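Local coordinates for DUF4848 domain-containing protein (Bacteroides thetaiotaomicron, PDB 4LB8), which is of unknown function but is probably an exported lipoprotein of the cell envelope, at residues Y173-L185 with N195-Y209. Sequence-based numbering, arbitrary orientation.
Sequences YSRQKDRKVGLYL and NFTSQKKGVFGWSRY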
# COMPACT_ATOMS: atom_id res chain seq x y z
N TYR A 173 -5.11 -7.06 -6.28
CA TYR A 173 -5.60 -5.71 -6.42
C TYR A 173 -4.48 -4.73 -6.65
O TYR A 173 -3.31 -5.01 -6.38
CB TYR A 173 -6.44 -5.28 -5.17
CG TYR A 173 -5.68 -5.30 -3.86
CD1 TYR A 173 -4.90 -4.21 -3.46
CD2 TYR A 173 -5.72 -6.41 -3.01
CE1 TYR A 173 -4.16 -4.23 -2.27
CE2 TYR A 173 -5.00 -6.44 -1.81
CZ TYR A 173 -4.21 -5.35 -1.45
OH TYR A 173 -3.48 -5.39 -0.28
N SER A 174 -4.87 -3.52 -7.09
CA SER A 174 -4.01 -2.37 -7.23
C SER A 174 -4.86 -1.14 -7.04
O SER A 174 -5.75 -0.88 -7.85
CB SER A 174 -3.30 -2.38 -8.57
OG SER A 174 -2.25 -1.42 -8.56
N ARG A 175 -4.72 -0.48 -5.88
CA ARG A 175 -5.46 0.76 -5.62
C ARG A 175 -4.50 1.91 -5.79
O ARG A 175 -3.52 2.00 -5.06
CB ARG A 175 -6.14 0.79 -4.25
CG ARG A 175 -6.89 2.13 -4.02
CD ARG A 175 -7.46 2.28 -2.62
NE ARG A 175 -6.49 2.94 -1.76
CZ ARG A 175 -5.78 2.32 -0.83
NH1 ARG A 175 -5.97 1.03 -0.59
NH2 ARG A 175 -4.90 2.99 -0.10
N GLN A 176 -4.74 2.74 -6.78
CA GLN A 176 -3.86 3.86 -7.02
C GLN A 176 -4.52 5.15 -6.50
O GLN A 176 -5.48 5.08 -5.75
CB GLN A 176 -3.48 3.92 -8.52
CG GLN A 176 -2.63 2.71 -8.97
CD GLN A 176 -1.31 2.59 -8.23
OE1 GLN A 176 -1.01 1.55 -7.64
NE2 GLN A 176 -0.49 3.65 -8.21
N LYS A 177 -3.98 6.32 -6.84
CA LYS A 177 -4.46 7.58 -6.31
C LYS A 177 -5.94 7.89 -6.70
O LYS A 177 -6.67 8.43 -5.87
CB LYS A 177 -3.50 8.74 -6.68
CG LYS A 177 -3.61 9.30 -8.07
CD LYS A 177 -3.75 10.82 -8.02
CE LYS A 177 -4.23 11.40 -9.33
NZ LYS A 177 -3.20 11.29 -10.39
N ASP A 178 -6.38 7.54 -7.93
CA ASP A 178 -7.75 7.83 -8.34
C ASP A 178 -8.36 6.71 -9.20
O ASP A 178 -9.47 6.88 -9.69
CB ASP A 178 -7.86 9.20 -9.01
CG ASP A 178 -7.13 9.39 -10.32
OD1 ASP A 178 -6.57 8.40 -10.84
OD2 ASP A 178 -7.14 10.53 -10.84
N ARG A 179 -7.66 5.54 -9.30
CA ARG A 179 -8.10 4.33 -9.99
C ARG A 179 -7.78 3.07 -9.15
O ARG A 179 -6.71 3.00 -8.56
CB ARG A 179 -7.46 4.21 -11.39
CG ARG A 179 -7.74 5.34 -12.38
CD ARG A 179 -9.18 5.42 -12.83
NE ARG A 179 -9.41 6.53 -13.75
CZ ARG A 179 -9.73 7.77 -13.39
NH1 ARG A 179 -9.86 8.08 -12.10
NH2 ARG A 179 -9.90 8.71 -14.30
N LYS A 180 -8.71 2.09 -9.11
CA LYS A 180 -8.59 0.77 -8.44
C LYS A 180 -8.89 -0.35 -9.43
O LYS A 180 -9.77 -0.20 -10.27
CB LYS A 180 -9.62 0.58 -7.28
CG LYS A 180 -9.49 1.45 -6.07
CD LYS A 180 -10.75 1.39 -5.19
CE LYS A 180 -10.86 0.17 -4.30
NZ LYS A 180 -11.97 0.31 -3.32
N VAL A 181 -8.25 -1.51 -9.24
CA VAL A 181 -8.56 -2.71 -10.02
C VAL A 181 -8.37 -3.96 -9.13
O VAL A 181 -7.49 -4.00 -8.29
CB VAL A 181 -7.79 -2.78 -11.38
CG1 VAL A 181 -6.30 -3.00 -11.19
CG2 VAL A 181 -8.41 -3.81 -12.32
N GLY A 182 -9.24 -4.94 -9.31
CA GLY A 182 -9.17 -6.19 -8.58
C GLY A 182 -9.59 -7.40 -9.39
O GLY A 182 -10.34 -7.28 -10.36
N LEU A 183 -9.07 -8.57 -8.99
CA LEU A 183 -9.40 -9.89 -9.50
C LEU A 183 -9.52 -10.82 -8.29
O LEU A 183 -8.52 -11.11 -7.61
CB LEU A 183 -8.40 -10.40 -10.55
CG LEU A 183 -8.71 -11.78 -11.19
CD1 LEU A 183 -10.09 -11.84 -11.78
CD2 LEU A 183 -7.66 -12.13 -12.21
N TYR A 184 -10.76 -11.22 -7.98
CA TYR A 184 -11.13 -12.04 -6.85
C TYR A 184 -11.62 -13.39 -7.36
O TYR A 184 -12.47 -13.43 -8.25
CB TYR A 184 -12.17 -11.31 -5.95
CG TYR A 184 -11.60 -10.00 -5.43
CD1 TYR A 184 -10.83 -9.97 -4.27
CD2 TYR A 184 -11.69 -8.82 -6.18
CE1 TYR A 184 -10.17 -8.81 -3.85
CE2 TYR A 184 -11.04 -7.65 -5.77
CZ TYR A 184 -10.29 -7.65 -4.60
OH TYR A 184 -9.68 -6.50 -4.16
N LEU A 185 -11.03 -14.49 -6.83
CA LEU A 185 -11.36 -15.87 -7.20
C LEU A 185 -11.94 -16.66 -6.05
O LEU A 185 -11.48 -16.54 -4.91
CB LEU A 185 -10.14 -16.63 -7.75
CG LEU A 185 -9.43 -16.05 -8.98
CD1 LEU A 185 -8.29 -16.94 -9.37
CD2 LEU A 185 -10.40 -15.82 -10.16
N ASN A 195 -14.32 -12.30 -10.13
CA ASN A 195 -14.88 -10.98 -9.97
C ASN A 195 -13.79 -9.96 -10.36
O ASN A 195 -12.72 -9.93 -9.75
CB ASN A 195 -15.43 -10.76 -8.54
CG ASN A 195 -16.27 -9.51 -8.30
OD1 ASN A 195 -16.49 -9.11 -7.16
ND2 ASN A 195 -16.74 -8.83 -9.34
N PHE A 196 -14.01 -9.25 -11.48
CA PHE A 196 -13.16 -8.19 -12.02
C PHE A 196 -13.80 -6.91 -11.57
O PHE A 196 -14.99 -6.71 -11.81
CB PHE A 196 -13.06 -8.26 -13.54
CG PHE A 196 -12.33 -9.43 -14.15
CD1 PHE A 196 -12.98 -10.63 -14.39
CD2 PHE A 196 -11.01 -9.30 -14.57
CE1 PHE A 196 -12.32 -11.70 -15.00
CE2 PHE A 196 -10.34 -10.38 -15.19
CZ PHE A 196 -11.01 -11.57 -15.40
N THR A 197 -13.04 -6.06 -10.86
CA THR A 197 -13.56 -4.82 -10.28
C THR A 197 -12.73 -3.58 -10.65
O THR A 197 -11.51 -3.67 -10.85
CB THR A 197 -13.68 -4.93 -8.73
OG1 THR A 197 -12.44 -5.38 -8.20
CG2 THR A 197 -14.80 -5.86 -8.28
N SER A 198 -13.39 -2.42 -10.74
CA SER A 198 -12.73 -1.17 -11.03
C SER A 198 -13.54 -0.00 -10.52
O SER A 198 -14.77 0.05 -10.68
CB SER A 198 -12.44 -1.01 -12.52
OG SER A 198 -13.55 -0.51 -13.25
N GLN A 199 -12.82 0.94 -9.91
CA GLN A 199 -13.39 2.15 -9.35
C GLN A 199 -12.52 3.36 -9.69
O GLN A 199 -11.33 3.21 -9.95
CB GLN A 199 -13.56 2.02 -7.83
CG GLN A 199 -14.58 0.98 -7.40
CD GLN A 199 -14.87 1.08 -5.92
OE1 GLN A 199 -13.98 0.97 -5.08
NE2 GLN A 199 -16.11 1.35 -5.57
N LYS A 200 -13.14 4.55 -9.70
CA LYS A 200 -12.52 5.85 -9.92
C LYS A 200 -12.87 6.73 -8.73
O LYS A 200 -14.00 6.64 -8.22
CB LYS A 200 -12.93 6.51 -11.27
CG LYS A 200 -14.44 6.50 -11.56
CD LYS A 200 -15.15 7.80 -11.22
CE LYS A 200 -16.56 7.55 -10.72
NZ LYS A 200 -16.93 8.49 -9.63
N LYS A 201 -11.93 7.59 -8.30
CA LYS A 201 -12.15 8.50 -7.19
C LYS A 201 -12.77 9.79 -7.73
O LYS A 201 -12.20 10.43 -8.61
CB LYS A 201 -10.82 8.76 -6.45
CG LYS A 201 -10.92 9.10 -4.97
CD LYS A 201 -9.55 9.56 -4.44
CE LYS A 201 -9.54 10.04 -3.00
NZ LYS A 201 -9.49 8.93 -2.00
N GLY A 202 -13.96 10.12 -7.24
CA GLY A 202 -14.71 11.33 -7.57
C GLY A 202 -14.68 12.31 -6.41
O GLY A 202 -13.90 12.14 -5.47
N VAL A 203 -15.54 13.33 -6.45
CA VAL A 203 -15.62 14.37 -5.41
C VAL A 203 -16.16 13.84 -4.09
O VAL A 203 -15.87 14.42 -3.03
CB VAL A 203 -16.46 15.61 -5.84
CG1 VAL A 203 -15.56 16.81 -6.07
CG2 VAL A 203 -17.33 15.32 -7.07
N PHE A 204 -16.96 12.77 -4.14
CA PHE A 204 -17.63 12.20 -2.98
C PHE A 204 -17.02 10.89 -2.54
O PHE A 204 -17.40 10.37 -1.49
CB PHE A 204 -19.13 12.02 -3.30
CG PHE A 204 -19.80 13.33 -3.61
CD1 PHE A 204 -19.96 14.30 -2.62
CD2 PHE A 204 -20.21 13.64 -4.90
CE1 PHE A 204 -20.53 15.55 -2.92
CE2 PHE A 204 -20.78 14.88 -5.20
CZ PHE A 204 -20.94 15.82 -4.20
N GLY A 205 -16.10 10.35 -3.34
CA GLY A 205 -15.42 9.10 -3.06
C GLY A 205 -15.36 8.16 -4.23
O GLY A 205 -15.57 8.56 -5.38
N TRP A 206 -15.06 6.88 -3.94
CA TRP A 206 -14.94 5.81 -4.93
C TRP A 206 -16.30 5.29 -5.36
O TRP A 206 -17.19 5.02 -4.55
CB TRP A 206 -14.08 4.67 -4.39
CG TRP A 206 -12.69 5.12 -4.06
CD1 TRP A 206 -12.24 5.57 -2.86
CD2 TRP A 206 -11.56 5.11 -4.93
NE1 TRP A 206 -10.90 5.87 -2.93
CE2 TRP A 206 -10.45 5.60 -4.20
CE3 TRP A 206 -11.36 4.74 -6.27
CZ2 TRP A 206 -9.18 5.76 -4.76
CZ3 TRP A 206 -10.09 4.87 -6.83
CH2 TRP A 206 -9.02 5.38 -6.07
N SER A 207 -16.44 5.12 -6.67
CA SER A 207 -17.62 4.67 -7.37
C SER A 207 -17.16 3.85 -8.56
O SER A 207 -16.05 4.03 -9.02
CB SER A 207 -18.41 5.90 -7.80
OG SER A 207 -19.47 5.62 -8.69
N ARG A 208 -18.00 2.92 -9.04
CA ARG A 208 -17.65 2.07 -10.18
C ARG A 208 -17.67 2.83 -11.51
O ARG A 208 -18.47 3.76 -11.70
CB ARG A 208 -18.61 0.86 -10.24
CG ARG A 208 -18.03 -0.34 -9.55
CD ARG A 208 -19.06 -1.39 -9.27
NE ARG A 208 -18.70 -2.14 -8.07
CZ ARG A 208 -19.54 -2.45 -7.09
NH1 ARG A 208 -20.80 -2.06 -7.14
NH2 ARG A 208 -19.12 -3.14 -6.04
N TYR A 209 -16.79 2.42 -12.44
CA TYR A 209 -16.69 3.02 -13.77
C TYR A 209 -16.22 1.95 -14.77
O TYR A 209 -15.54 1.01 -14.36
CB TYR A 209 -15.74 4.25 -13.75
CG TYR A 209 -14.27 3.93 -13.97
CD1 TYR A 209 -13.54 3.20 -13.03
CD2 TYR A 209 -13.61 4.35 -15.13
CE1 TYR A 209 -12.19 2.88 -13.25
CE2 TYR A 209 -12.28 4.03 -15.36
CZ TYR A 209 -11.57 3.29 -14.42
OH TYR A 209 -10.24 2.98 -14.65
O HOH W 1 -9.12 0.64 -13.05
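K180 lays its aliphatic chain over one face of the W206 indole, with K180 CD 3.9 Å from the centroid of the six-membered ring, a CH-pi contact. CG of K201 covers the opposite face, and the tryptophan sits between two lysine stems. A bend at chi3 (78°) turns the K180 ammonium aside to Q199, whose side chain runs alongside. K180 NZ donates to Q199 OE1 at 2.8 Å, nearly along the C=O axis. Q199 NE2 is hydrogen-bonded to D111 OD1 of the second subunit.

On the other face of the sheet, R179 passes Y209 at about a right angle. R179 CD lies 3.2 Å from Y209 OH, while the guanidinium makes at most a long, weak cation-pi contact. R179 NH1 turns back to D178 O at 2.7 Å, and K201 N reaches the same oxygen from the opposite side of the carbonyl plane. D178 OD1 is a salt-bridge partner of R179 NH1 by charge alone. At R179 an alanine would remove NH1, and D178 O would probably lose one of its two donors, its carboxylate a nearby positive charge, and Y209 OH the packing of CD. Further along, L183 CD1 sits over the centre of the F196 ring, 3.6 Å from its centroid.

Between the two sets of side chains, strands 179-185 and 195-201 form an antiparallel hairpin ladder. K180, G182 and Y184 make paired backbone bonds with Q199, T197 and N195. A CB on G182 would clash with T197 OG1 and the Y184 ring. A water joins K180 O to Y209 OH. The stem of K180 thus packs on W206 while its ammonium is held by Q199 OE1, and Q199 carries the link on to the second subunit.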